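Local coordinates for protein free methionine-R-sulfoxide reductase (Saccharomyces cerevisiae, PDB 1F5M) that reduces the R-enantiomer of free methionine sulfoxide to methionine, with thioredoxin as the reductant, and so helps protect yeast against oxidative stress, at residues Asp11-Ser16 / Ile53-Lys58; Asp63-Gly68 / Gly127-Glu132; Tyr70-Ser75 / Ile94-Gly99; Lys108-Val113 / Phe165-Ala170; Ile138-Lys143 / Leu172-Cys177. All coordinates share one frame; numbering follows the deposited sequence.

Contact 1. Residues Asp11-Ser16 / Ile53-Lys58; sequences DHVNYS and IWHAYK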
# COMPACT_ATOMS: atom_id res chain seq x y z
N ASP B 11 1.36 -15.63 3.88
CA ASP B 11 0.50 -16.51 4.67
C ASP B 11 -0.19 -15.86 5.86
O ASP B 11 -1.12 -16.42 6.41
CB ASP B 11 1.27 -17.75 5.11
CG ASP B 11 1.59 -18.69 3.95
OD1 ASP B 11 0.70 -18.94 3.09
OD2 ASP B 11 2.72 -19.18 3.88
N HIS B 12 0.25 -14.69 6.25
CA HIS B 12 -0.42 -14.01 7.34
C HIS B 12 -1.82 -13.62 6.92
O HIS B 12 -2.69 -13.30 7.74
CB HIS B 12 0.33 -12.75 7.70
CG HIS B 12 1.58 -13.02 8.47
ND1 HIS B 12 1.57 -13.32 9.82
CD2 HIS B 12 2.87 -13.07 8.08
CE1 HIS B 12 2.81 -13.53 10.22
NE2 HIS B 12 3.61 -13.39 9.18
N VAL B 13 -2.05 -13.65 5.62
CA VAL B 13 -3.32 -13.24 5.07
C VAL B 13 -4.03 -14.43 4.42
O VAL B 13 -5.05 -14.28 3.74
CB VAL B 13 -3.00 -12.04 4.09
CG1 VAL B 13 -3.76 -12.14 2.83
CG2 VAL B 13 -3.19 -10.72 4.82
N ASN B 14 -3.49 -15.63 4.64
CA ASN B 14 -4.08 -16.84 4.09
C ASN B 14 -4.66 -17.66 5.23
O ASN B 14 -3.92 -18.35 5.93
CB ASN B 14 -3.04 -17.69 3.34
CG ASN B 14 -2.52 -17.02 2.07
OD1 ASN B 14 -3.27 -16.34 1.36
ND2 ASN B 14 -1.26 -17.25 1.75
N TYR B 15 -5.96 -17.54 5.44
CA TYR B 15 -6.63 -18.31 6.48
C TYR B 15 -8.08 -18.47 6.07
O TYR B 15 -8.56 -17.74 5.20
CB TYR B 15 -6.52 -17.62 7.82
CG TYR B 15 -6.83 -16.16 7.76
CD1 TYR B 15 -8.15 -15.69 7.86
CD2 TYR B 15 -5.80 -15.23 7.61
CE1 TYR B 15 -8.42 -14.33 7.82
CE2 TYR B 15 -6.07 -13.87 7.56
CZ TYR B 15 -7.37 -13.43 7.66
OH TYR B 15 -7.59 -12.10 7.55
N SER B 16 -8.77 -19.42 6.68
CA SER B 16 -10.14 -19.68 6.31
C SER B 16 -11.07 -18.58 6.75
O SER B 16 -10.84 -17.93 7.76
CB SER B 16 -10.63 -21.01 6.89
OG SER B 16 -11.61 -20.75 7.89
N ILE B 53 -5.22 -5.65 7.41
CA ILE B 53 -6.57 -5.09 7.62
C ILE B 53 -7.48 -5.40 6.44
O ILE B 53 -8.60 -5.88 6.62
CB ILE B 53 -6.49 -3.58 7.82
CG1 ILE B 53 -5.71 -3.29 9.11
CG2 ILE B 53 -7.90 -2.95 7.87
CD1 ILE B 53 -5.28 -1.86 9.23
N TRP B 54 -6.96 -5.22 5.23
CA TRP B 54 -7.72 -5.42 4.01
C TRP B 54 -8.25 -6.87 3.96
O TRP B 54 -9.44 -7.09 3.77
CB TRP B 54 -6.81 -5.17 2.76
CG TRP B 54 -7.55 -5.55 1.47
CD1 TRP B 54 -7.72 -6.80 0.96
CD2 TRP B 54 -8.29 -4.68 0.64
NE1 TRP B 54 -8.53 -6.77 -0.14
CE2 TRP B 54 -8.90 -5.47 -0.37
CE3 TRP B 54 -8.53 -3.29 0.65
CZ2 TRP B 54 -9.72 -4.92 -1.37
CZ3 TRP B 54 -9.36 -2.74 -0.35
CH2 TRP B 54 -9.94 -3.56 -1.35
N HIS B 55 -7.34 -7.84 4.08
CA HIS B 55 -7.71 -9.23 4.01
C HIS B 55 -8.60 -9.70 5.15
O HIS B 55 -9.46 -10.55 4.94
CB HIS B 55 -6.46 -10.09 3.90
CG HIS B 55 -5.76 -9.92 2.58
ND1 HIS B 55 -6.17 -10.55 1.42
CD2 HIS B 55 -4.76 -9.08 2.21
CE1 HIS B 55 -5.47 -10.11 0.40
NE2 HIS B 55 -4.61 -9.20 0.86
N ALA B 56 -8.37 -9.19 6.34
CA ALA B 56 -9.24 -9.55 7.47
C ALA B 56 -10.69 -9.16 7.16
O ALA B 56 -11.63 -9.98 7.31
CB ALA B 56 -8.80 -8.84 8.75
N TYR B 57 -10.89 -7.92 6.75
CA TYR B 57 -12.26 -7.51 6.46
C TYR B 57 -12.87 -8.21 5.27
O TYR B 57 -14.09 -8.43 5.25
CB TYR B 57 -12.36 -5.98 6.31
CG TYR B 57 -12.43 -5.36 7.68
CD1 TYR B 57 -11.27 -5.03 8.37
CD2 TYR B 57 -13.66 -5.28 8.36
CE1 TYR B 57 -11.31 -4.65 9.71
CE2 TYR B 57 -13.71 -4.90 9.70
CZ TYR B 57 -12.54 -4.60 10.37
OH TYR B 57 -12.53 -4.32 11.71
N LYS B 58 -12.05 -8.60 4.30
CA LYS B 58 -12.57 -9.30 3.13
C LYS B 58 -13.09 -10.64 3.60
O LYS B 58 -14.14 -11.09 3.14
CB LYS B 58 -11.47 -9.53 2.05
CG LYS B 58 -11.32 -8.37 1.03
CD LYS B 58 -12.70 -7.99 0.47
CE LYS B 58 -12.70 -6.92 -0.63
NZ LYS B 58 -14.08 -6.24 -0.76

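Contact 2. Residues Asp63-Gly68 / Gly127-Glu132; sequences DINWAG and GETKSE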
# COMPACT_ATOMS: atom_id res chain seq x y z
N ASP B 63 -17.82 -5.68 2.68
CA ASP B 63 -17.41 -5.28 1.33
C ASP B 63 -16.59 -4.00 1.35
O ASP B 63 -17.03 -2.95 0.88
CB ASP B 63 -18.68 -5.12 0.48
CG ASP B 63 -18.42 -5.15 -1.00
OD1 ASP B 63 -17.29 -5.42 -1.49
OD2 ASP B 63 -19.39 -4.92 -1.71
N ILE B 64 -15.38 -4.06 1.91
CA ILE B 64 -14.54 -2.87 1.98
C ILE B 64 -13.89 -2.54 0.62
O ILE B 64 -13.75 -3.43 -0.22
CB ILE B 64 -13.43 -3.01 3.05
CG1 ILE B 64 -12.49 -4.17 2.68
CG2 ILE B 64 -14.06 -3.25 4.44
CD1 ILE B 64 -11.16 -4.05 3.30
N ASN B 65 -13.56 -1.27 0.42
CA ASN B 65 -12.92 -0.77 -0.78
C ASN B 65 -11.65 0.01 -0.44
O ASN B 65 -10.94 0.44 -1.33
CB ASN B 65 -13.85 0.11 -1.65
CG ASN B 65 -14.58 1.20 -0.87
OD1 ASN B 65 -15.26 0.94 0.11
ND2 ASN B 65 -14.48 2.44 -1.35
N TRP B 66 -11.35 0.15 0.84
CA TRP B 66 -10.11 0.85 1.15
C TRP B 66 -9.70 0.55 2.55
O TRP B 66 -10.56 0.50 3.46
CB TRP B 66 -10.30 2.34 1.01
CG TRP B 66 -9.08 3.09 0.64
CD1 TRP B 66 -8.63 3.32 -0.63
CD2 TRP B 66 -8.18 3.77 1.52
NE1 TRP B 66 -7.53 4.11 -0.60
CE2 TRP B 66 -7.21 4.41 0.69
CE3 TRP B 66 -8.09 3.92 2.90
CZ2 TRP B 66 -6.17 5.18 1.20
CZ3 TRP B 66 -7.04 4.71 3.42
CH2 TRP B 66 -6.10 5.33 2.57
N ALA B 67 -8.40 0.29 2.75
CA ALA B 67 -7.90 0.06 4.09
C ALA B 67 -6.52 0.60 4.08
O ALA B 67 -5.64 0.09 3.33
CB ALA B 67 -7.92 -1.45 4.46
N GLY B 68 -6.29 1.60 4.92
CA GLY B 68 -4.98 2.20 4.90
C GLY B 68 -4.72 3.24 5.94
O GLY B 68 -5.43 3.33 6.96
N GLY B 127 -15.88 7.83 -4.71
CA GLY B 127 -17.28 8.21 -4.72
C GLY B 127 -18.20 7.08 -4.30
O GLY B 127 -19.38 7.35 -4.01
N GLU B 128 -17.72 5.83 -4.26
CA GLU B 128 -18.63 4.73 -3.87
C GLU B 128 -18.61 4.38 -2.41
O GLU B 128 -19.33 3.48 -1.97
CB GLU B 128 -18.32 3.45 -4.63
CG GLU B 128 -19.01 3.39 -5.95
CD GLU B 128 -18.01 3.11 -7.03
OE1 GLU B 128 -17.86 1.94 -7.46
OE2 GLU B 128 -17.34 4.11 -7.43
N THR B 129 -17.78 5.08 -1.63
CA THR B 129 -17.70 4.77 -0.24
C THR B 129 -19.04 5.17 0.40
O THR B 129 -19.54 6.26 0.15
CB THR B 129 -16.51 5.54 0.42
OG1 THR B 129 -15.26 5.04 -0.09
CG2 THR B 129 -16.53 5.34 1.94
N LYS B 130 -19.62 4.28 1.21
CA LYS B 130 -20.88 4.60 1.90
C LYS B 130 -20.71 4.66 3.40
O LYS B 130 -21.46 5.37 4.07
CB LYS B 130 -21.98 3.58 1.56
CG LYS B 130 -22.74 3.94 0.29
CD LYS B 130 -23.66 2.79 -0.13
CE LYS B 130 -24.34 3.25 -1.45
NZ LYS B 130 -25.24 2.22 -1.98
N SER B 131 -19.80 3.87 3.96
CA SER B 131 -19.58 3.94 5.40
C SER B 131 -18.12 3.90 5.62
O SER B 131 -17.38 3.49 4.72
CB SER B 131 -20.31 2.82 6.19
OG SER B 131 -19.96 1.52 5.80
N GLU B 132 -17.68 4.34 6.80
CA GLU B 132 -16.26 4.48 7.10
C GLU B 132 -15.95 4.48 8.61
O GLU B 132 -16.79 4.83 9.46
CB GLU B 132 -15.77 5.81 6.46
CG GLU B 132 -14.25 6.07 6.47
CD GLU B 132 -13.78 7.34 5.67
OE1 GLU B 132 -12.57 7.69 5.72
OE2 GLU B 132 -14.59 8.00 4.98

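Contact 3. Residues Tyr70-Ser75 / Ile94-Gly99; sequences YVTQAS and IQFGKG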
# COMPACT_ATOMS: atom_id res chain seq x y z
N TYR B 70 -3.03 7.46 7.01
CA TYR B 70 -2.62 8.86 6.75
C TYR B 70 -1.69 9.12 7.93
O TYR B 70 -1.88 8.55 8.99
CB TYR B 70 -3.78 9.84 6.78
CG TYR B 70 -4.54 9.86 5.47
CD1 TYR B 70 -5.51 8.89 5.19
CD2 TYR B 70 -4.25 10.81 4.49
CE1 TYR B 70 -6.14 8.86 3.97
CE2 TYR B 70 -4.90 10.79 3.25
CZ TYR B 70 -5.84 9.82 3.00
OH TYR B 70 -6.49 9.77 1.76
N VAL B 71 -0.70 9.98 7.78
CA VAL B 71 0.22 10.20 8.88
C VAL B 71 0.40 11.69 8.96
O VAL B 71 0.32 12.39 7.96
CB VAL B 71 1.60 9.52 8.64
CG1 VAL B 71 1.41 7.98 8.44
CG2 VAL B 71 2.25 10.14 7.41
N THR B 72 0.63 12.18 10.16
CA THR B 72 0.76 13.61 10.36
C THR B 72 2.03 14.08 9.69
O THR B 72 3.10 13.50 9.87
CB THR B 72 0.75 13.94 11.88
OG1 THR B 72 -0.45 13.41 12.45
CG2 THR B 72 0.78 15.47 12.13
N GLN B 73 1.89 15.09 8.84
CA GLN B 73 3.03 15.65 8.15
C GLN B 73 4.02 16.15 9.20
O GLN B 73 3.62 16.86 10.14
CB GLN B 73 2.61 16.81 7.25
CG GLN B 73 3.79 17.46 6.55
CD GLN B 73 3.39 18.69 5.74
OE1 GLN B 73 2.43 19.40 6.09
NE2 GLN B 73 4.13 18.96 4.67
N ALA B 74 5.29 15.78 9.07
CA ALA B 74 6.31 16.22 10.02
C ALA B 74 6.36 17.75 9.99
O ALA B 74 6.30 18.42 11.02
CB ALA B 74 7.66 15.65 9.64
N SER B 75 6.46 18.29 8.78
CA SER B 75 6.52 19.72 8.57
C SER B 75 5.33 20.48 9.19
O SER B 75 5.47 21.64 9.57
CB SER B 75 6.61 20.01 7.06
OG SER B 75 6.15 21.32 6.75
N ILE B 94 -5.05 15.68 3.92
CA ILE B 94 -6.30 16.04 4.60
C ILE B 94 -5.95 16.96 5.76
O ILE B 94 -5.00 16.70 6.50
CB ILE B 94 -7.04 14.81 5.13
CG1 ILE B 94 -7.49 13.94 3.96
CG2 ILE B 94 -8.36 15.27 5.89
CD1 ILE B 94 -7.85 12.53 4.37
N GLN B 95 -6.72 18.04 5.92
CA GLN B 95 -6.47 19.01 6.98
C GLN B 95 -7.21 18.57 8.26
O GLN B 95 -8.34 18.06 8.17
CB GLN B 95 -6.95 20.37 6.48
CG GLN B 95 -6.12 21.57 6.91
CD GLN B 95 -4.63 21.29 6.79
OE1 GLN B 95 -4.11 21.01 5.70
NE2 GLN B 95 -3.94 21.36 7.93
N PHE B 96 -6.57 18.71 9.42
CA PHE B 96 -7.18 18.31 10.69
C PHE B 96 -8.50 19.04 10.79
O PHE B 96 -8.67 20.14 10.25
CB PHE B 96 -6.31 18.70 11.90
CG PHE B 96 -5.23 17.71 12.23
CD1 PHE B 96 -4.47 17.12 11.22
CD2 PHE B 96 -4.90 17.45 13.57
CE1 PHE B 96 -3.40 16.31 11.52
CE2 PHE B 96 -3.82 16.63 13.88
CZ PHE B 96 -3.06 16.06 12.85
N GLY B 97 -9.46 18.42 11.47
CA GLY B 97 -10.78 19.04 11.59
C GLY B 97 -11.66 18.91 10.34
O GLY B 97 -12.85 19.30 10.37
N LYS B 98 -11.11 18.37 9.25
CA LYS B 98 -11.90 18.24 8.03
C LYS B 98 -12.12 16.80 7.58
O LYS B 98 -11.15 16.03 7.37
CB LYS B 98 -11.24 19.00 6.88
CG LYS B 98 -11.04 20.51 7.13
CD LYS B 98 -12.36 21.19 7.51
CE LYS B 98 -12.21 22.71 7.63
NZ LYS B 98 -11.72 23.31 6.36
N GLY B 99 -13.38 16.47 7.36
CA GLY B 99 -13.76 15.14 6.92
C GLY B 99 -13.61 14.13 8.04
O GLY B 99 -13.10 14.45 9.11

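Contact 4. Residues Lys108-Val113 / Phe165-Ala170; sequences KETQIV and FLEKLA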
# COMPACT_ATOMS: atom_id res chain seq x y z
N LYS B 108 -9.05 13.46 18.25
CA LYS B 108 -8.35 12.29 18.79
C LYS B 108 -9.33 11.20 19.19
O LYS B 108 -9.05 10.38 20.07
CB LYS B 108 -7.46 12.66 19.96
CG LYS B 108 -6.48 13.74 19.60
CD LYS B 108 -5.53 14.01 20.78
CE LYS B 108 -4.77 15.31 20.62
NZ LYS B 108 -3.95 15.45 21.87
N GLU B 109 -10.47 11.16 18.52
CA GLU B 109 -11.46 10.15 18.84
C GLU B 109 -11.84 9.38 17.58
O GLU B 109 -11.97 9.96 16.52
CB GLU B 109 -12.75 10.79 19.37
CG GLU B 109 -12.65 11.42 20.72
CD GLU B 109 -12.38 10.41 21.80
OE1 GLU B 109 -12.93 9.28 21.73
OE2 GLU B 109 -11.61 10.75 22.72
N THR B 110 -12.04 8.07 17.72
CA THR B 110 -12.45 7.20 16.63
C THR B 110 -13.78 7.68 16.07
O THR B 110 -14.72 8.05 16.81
CB THR B 110 -12.59 5.75 17.12
OG1 THR B 110 -11.28 5.28 17.44
CG2 THR B 110 -13.28 4.79 16.06
N GLN B 111 -13.85 7.70 14.76
CA GLN B 111 -15.06 8.09 14.10
C GLN B 111 -15.64 6.84 13.46
O GLN B 111 -14.94 6.13 12.72
CB GLN B 111 -14.73 9.14 13.03
CG GLN B 111 -14.01 10.39 13.60
CD GLN B 111 -14.94 11.25 14.48
OE1 GLN B 111 -15.96 11.73 14.02
NE2 GLN B 111 -14.56 11.46 15.75
N ILE B 112 -16.88 6.51 13.79
CA ILE B 112 -17.56 5.34 13.17
C ILE B 112 -18.74 5.91 12.39
O ILE B 112 -19.78 6.37 12.98
CB ILE B 112 -18.07 4.34 14.20
CG1 ILE B 112 -16.93 3.93 15.13
CG2 ILE B 112 -18.65 3.10 13.49
CD1 ILE B 112 -17.31 2.83 16.14
N VAL B 113 -18.60 5.92 11.07
CA VAL B 113 -19.62 6.55 10.22
C VAL B 113 -20.48 5.58 9.41
O VAL B 113 -19.99 4.90 8.49
CB VAL B 113 -18.93 7.57 9.31
CG1 VAL B 113 -19.95 8.33 8.46
CG2 VAL B 113 -18.09 8.55 10.18
N PHE B 165 -10.68 -3.33 18.35
CA PHE B 165 -9.48 -3.96 17.78
C PHE B 165 -8.58 -2.97 17.06
O PHE B 165 -7.34 -3.09 17.12
CB PHE B 165 -9.83 -5.12 16.83
CG PHE B 165 -10.01 -6.47 17.55
CD1 PHE B 165 -11.30 -6.99 17.81
CD2 PHE B 165 -8.89 -7.20 18.00
CE1 PHE B 165 -11.47 -8.22 18.51
CE2 PHE B 165 -9.04 -8.44 18.71
CZ PHE B 165 -10.33 -8.95 18.96
N LEU B 166 -9.15 -1.98 16.37
CA LEU B 166 -8.27 -1.06 15.66
C LEU B 166 -7.55 -0.14 16.63
O LEU B 166 -6.45 0.33 16.32
CB LEU B 166 -9.03 -0.24 14.63
CG LEU B 166 -9.58 -1.03 13.46
CD1 LEU B 166 -10.49 -0.11 12.61
CD2 LEU B 166 -8.45 -1.55 12.60
N GLU B 167 -8.15 0.16 17.79
CA GLU B 167 -7.45 1.02 18.73
C GLU B 167 -6.32 0.23 19.37
O GLU B 167 -5.35 0.81 19.79
CB GLU B 167 -8.40 1.62 19.80
CG GLU B 167 -9.32 2.69 19.19
CD GLU B 167 -10.04 3.56 20.20
OE1 GLU B 167 -10.19 3.13 21.37
OE2 GLU B 167 -10.47 4.69 19.83
N LYS B 168 -6.42 -1.10 19.45
CA LYS B 168 -5.33 -1.89 20.02
C LYS B 168 -4.19 -1.89 19.00
O LYS B 168 -3.01 -1.77 19.36
CB LYS B 168 -5.74 -3.33 20.22
CG LYS B 168 -6.59 -3.59 21.46
CD LYS B 168 -7.18 -5.02 21.41
CE LYS B 168 -8.02 -5.28 22.66
NZ LYS B 168 -8.71 -6.60 22.63
N LEU B 169 -4.58 -1.98 17.74
CA LEU B 169 -3.62 -2.00 16.64
C LEU B 169 -2.85 -0.69 16.56
O LEU B 169 -1.66 -0.69 16.25
CB LEU B 169 -4.32 -2.26 15.30
CG LEU B 169 -3.40 -2.28 14.06
CD1 LEU B 169 -2.35 -3.40 14.20
CD2 LEU B 169 -4.25 -2.52 12.80
N ALA B 170 -3.55 0.41 16.78
CA ALA B 170 -2.97 1.72 16.73
C ALA B 170 -1.92 1.83 17.84
O ALA B 170 -0.87 2.44 17.65
CB ALA B 170 -4.09 2.83 16.90
O HOH W 1 -8.73 7.37 20.19
O HOH W 2 -11.78 7.02 20.49

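Contact 5. Residues Ile138-Lys143 / Leu172-Cys177; sequences ISNDGK and LINKSC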
# COMPACT_ATOMS: atom_id res chain seq x y z
N ILE B 138 -2.11 7.38 18.40
CA ILE B 138 -1.63 8.37 19.37
C ILE B 138 -0.22 8.14 19.89
O ILE B 138 0.15 7.00 20.18
CB ILE B 138 -2.60 8.44 20.59
CG1 ILE B 138 -4.04 8.64 20.08
CG2 ILE B 138 -2.15 9.52 21.57
CD1 ILE B 138 -4.24 9.95 19.36
N SER B 139 0.56 9.21 20.03
CA SER B 139 1.94 9.08 20.53
C SER B 139 1.97 8.95 22.06
O SER B 139 0.96 9.17 22.75
CB SER B 139 2.76 10.32 20.17
OG SER B 139 2.16 11.45 20.76
N ASN B 140 3.13 8.59 22.59
CA ASN B 140 3.29 8.48 24.05
C ASN B 140 2.93 9.85 24.59
O ASN B 140 2.26 10.00 25.62
CB ASN B 140 4.73 8.18 24.42
CG ASN B 140 5.14 6.81 24.00
OD1 ASN B 140 4.30 5.93 23.86
ND2 ASN B 140 6.44 6.62 23.79
N ASP B 141 3.38 10.83 23.83
CA ASP B 141 3.20 12.23 24.12
C ASP B 141 1.70 12.60 24.01
O ASP B 141 1.30 13.70 24.38
CB ASP B 141 4.09 13.04 23.14
CG ASP B 141 5.29 12.17 22.49
OD1 ASP B 141 6.28 12.75 21.95
OD2 ASP B 141 5.25 10.91 22.48
N GLY B 142 0.88 11.68 23.50
CA GLY B 142 -0.54 11.97 23.37
C GLY B 142 -0.98 12.78 22.15
O GLY B 142 -2.12 13.27 22.07
N LYS B 143 -0.11 12.92 21.16
CA LYS B 143 -0.48 13.67 19.98
C LYS B 143 -0.88 12.69 18.85
O LYS B 143 -0.56 11.52 18.93
CB LYS B 143 0.68 14.54 19.54
CG LYS B 143 1.18 15.49 20.64
CD LYS B 143 2.16 16.51 20.05
CE LYS B 143 2.47 17.66 21.04
NZ LYS B 143 3.23 18.83 20.41
N LEU B 172 -0.14 -0.63 19.05
CA LEU B 172 0.96 -1.50 18.66
C LEU B 172 1.82 -0.83 17.60
O LEU B 172 3.04 -1.11 17.48
CB LEU B 172 0.43 -2.85 18.11
CG LEU B 172 -0.16 -3.88 19.06
CD1 LEU B 172 -0.57 -5.13 18.30
CD2 LEU B 172 0.85 -4.21 20.13
N ILE B 173 1.18 0.02 16.81
CA ILE B 173 1.85 0.75 15.74
C ILE B 173 2.70 1.82 16.42
O ILE B 173 3.89 1.99 16.09
CB ILE B 173 0.81 1.40 14.79
CG1 ILE B 173 0.29 0.34 13.82
CG2 ILE B 173 1.40 2.61 14.05
CD1 ILE B 173 -0.83 0.78 12.93
N ASN B 174 2.11 2.52 17.38
CA ASN B 174 2.86 3.56 18.09
C ASN B 174 4.13 3.01 18.76
O ASN B 174 5.19 3.66 18.74
CB ASN B 174 2.00 4.19 19.17
CG ASN B 174 2.81 5.12 20.06
OD1 ASN B 174 2.83 4.96 21.29
ND2 ASN B 174 3.48 6.11 19.46
N LYS B 175 4.02 1.83 19.38
CA LYS B 175 5.15 1.23 20.08
C LYS B 175 6.14 0.56 19.16
O LYS B 175 7.28 0.30 19.55
CB LYS B 175 4.68 0.16 21.08
CG LYS B 175 3.69 0.66 22.11
CD LYS B 175 2.63 -0.41 22.38
CE LYS B 175 3.08 -1.45 23.40
NZ LYS B 175 3.13 -0.85 24.79
N SER B 176 5.71 0.24 17.94
CA SER B 176 6.58 -0.46 17.00
C SER B 176 7.17 0.42 15.92
O SER B 176 8.13 0.02 15.24
CB SER B 176 5.79 -1.62 16.35
OG SER B 176 4.79 -1.17 15.45
N CYS B 177 6.61 1.59 15.74
CA CYS B 177 7.10 2.46 14.69
C CYS B 177 7.66 3.74 15.24
O CYS B 177 7.29 4.21 16.32
CB CYS B 177 5.97 2.82 13.72
SG CYS B 177 5.09 1.44 12.96

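Contact 1. Residues Asp11-Ser16 / Ile53-Lys58
Val13 lies over one face of the His55 imidazole, where the chain before helix 21-36 meets helix 42-59 of the GAF domain; CG1 is modelled too close to the ring, so the detail of that overlap is doubtful. Over the centre of the opposite face, 3.8 Å above the plane, sits Trp54 CD1. The other valine methyl, CG2, rests 3.5 Å from His55 CB, so both branches of Val13 are used; a beta-branched residue suits a place where a short side chain must present two methyls. Tyr15 reaches the same helix at Ala56, the residue after His55. Its CG stands between its backbone N and carbonyl carbon (chi1 46°), which turns the ring toward helix 42-59, its OH at the Ala56 backbone and 3.7 Å from Ala56 CB. Replacing His55 by alanine is likely to leave Val13 without the flat surface it covers and open a gap between the valine and Trp54. Ile53 and Tyr57 of this helix pack on the sheet. Gly87 and Lys88 of the second subunit close on His55 and Val13 respectively. Just after the 3-10 segment, Asn14 ND2 donates back to Asp11 OD1 at 2.9 Å, on the anti side, 30° out of the carboxylate plane.

Contact 2. Residues Asp63-Gly68 / Gly127-Glu132
Asn65 and Thr129 make this contact almost alone, joining the corner at the start of strand 64-72 to the loop leading into strand 131-138; in the antiparallel GAF sheet, strand 144-152 runs between these two strands. The tight part is one buried hydrogen bond, Asn65 ND2 to Thr129 OG1, 3.0 Å long with an N-H...O angle of 157°. The threonine oxygen lies close to the amide plane, 9° out of it, and the bond is only moderately bent. Asn65 CG stands between its own backbone N and carbonyl carbon (chi1 49°), which turns the amide toward Thr129. Classic beta bulges, Asn65-Trp66 opposite Asp151 and Lys130-Ser131 opposite Cys152, put an extra residue in each strand opposite strand 144-152. The other side is loose: Gly127 and Glu128 are exposed in a loop, and Glu128 CB stays 5.2 Å from Asn65 ND2. An amide that donates twice, and a hydroxyl that can accept from it while pairing with a carboxylate, suit this buried place beside two acidic residues. Each partner accordingly has a second bond: Asn65 ND2 with Asp126 OD2, and Thr129 OG1 with Asp151 OD2.

Contact 3. Residues Tyr70-Ser75 / Ile94-Gly99
This is apolar packing on one face of the GAF sheet, between strand 64-72 and the edge strand 93-95, across strand 79-85 that separates them. Tyr70 and Ile94 carry it. The isoleucine sends its CD1 methyl over one face of the phenol ring, 3.8 Å from the centroid and offset toward the rim, where it lies 3.6 Å from Tyr70 CE2. The two side chains cross at about a right angle, methyl end against ring face. Farther along, Phe96 meets Thr72 edge-on: CZ comes 3.7 Å from Thr72 OG1, which lies in the plane of the phenyl ring. Phe96 is the second residue of a type II turn from Gln95 to Lys98, closed by Lys98 N to Gln95 O; Gly97 takes its third position with phi 78°, a conformation that glycine adopts easily. Substituting an alanine for Tyr70 would probably strip the cover from Ile94 CD1 and leave Cys91 O without its hydroxyl partner. That bond, from Tyr70 OH, ties the ring to a cysteine disulfide-linked to Cys125, while Thr72 OG1 is bonded to Thr144 O. With the polar ends thus engaged by other parts of the chain, the direct touch between these segments is mainly van der Waals, and strand 79-85 bridges their backbones.

Contact 4. Residues Lys108-Val113 / Phe165-Ala170
The carboxylate of Glu167 is met at OE2 by the hydroxyl of Thr110, which comes from the anti side, 25° out of the carboxylate plane. Thr110 OG1 donates to Glu167 OE2 over 2.6 Å, a short bond, probably to a charged carboxylate. Glu167 spans the distance because its chain is extended beyond CG (chi2 -166°). One water accepts from Thr110 N at 3.0 Å and lies 2.8 Å from Glu167 OE2, also within bonding range of Glu109 OE1; a second lies between Lys108 O and Glu167 OE2. Water may thereby ease the approach of two acidic groups. The Gln111 amide turns back to Glu109 O, NE2 donating at 3.1 Å from above the carbonyl plane. In this GAF domain the contact ties the residue just before strand 111-113, outermost in this chain's sheet, to helix 160-176. Thr110 and Glu167 both rest on Val135 of strand 131-138, Gln111 leans on helix 99-107, and Phe165 and Leu169 pack against helix 21-36.

Contact 5. Residues Ile138-Lys143 / Leu172-Cys177
Ser139, whose CA lies against the amide of Asn174, holds its own turn together: its OG receives the backbone N-H of Lys143 at 2.7 Å with an angle of 156°. Main-chain bonds complete the loop, Ser139 N to Lys143 O at 2.8 Å and Gly142 N to Ser139 O. This is a type I turn from Ser139 to Gly142 with a G1 bulge, a familiar way to close a beta hairpin; Gly142, at phi 82°, suits the left-handed position, where a side chain would jam against the preceding carbonyl. Across the contact Asn174 does most of the work. With CG anti to its backbone N (chi1 172°), it reaches from the helix toward the hairpin, bringing CG to 3.3 Å from Ile138 O. Its amide meets that of Asn140 with the two planes nearly perpendicular. Short polar side chains fit this partly solvent-exposed seam, where they can approach a backbone carbonyl and each other without needing an apolar core. On the helix, Ser176 OG bonds back to Leu172 O over 2.7 Å and also engages Tyr32 OH. The hairpin connects strands 131-138 and 144-152 of the GAF sheet, and the contact places Asn174 of helix 160-176 beside the hairpin tip. The same helix meets helices 21-36 and 42-59: Leu172 packs on Tyr32, and Ile173 on Leu46.

In the fold
Contacts 2 and 3 share strand 64-72 and, with contact 4, reach one antiparallel GAF sheet; contacts 4 and 5 share helix 160-176, their centres about 13 Å apart, and touch through Lys108 NZ and Gly142 O. Contact 1 comes first along the chain; its centre and that of contact 3 are about 28 Å apart, on opposite sides of the chain's centre. It still touches contact 2, centres about 17 Å apart, where Lys58 NZ meets Ile64 O, and contact 4, where Ile53 packs on Leu169. Contacts 2 and 4 interleave in sequence and join at Glu132 O and Val113 N. Contacts 2 and 3 tie parts of the sheet, 4 and 5 join it to helix 160-176, and 1 packs the N-terminal chain on helix 42-59.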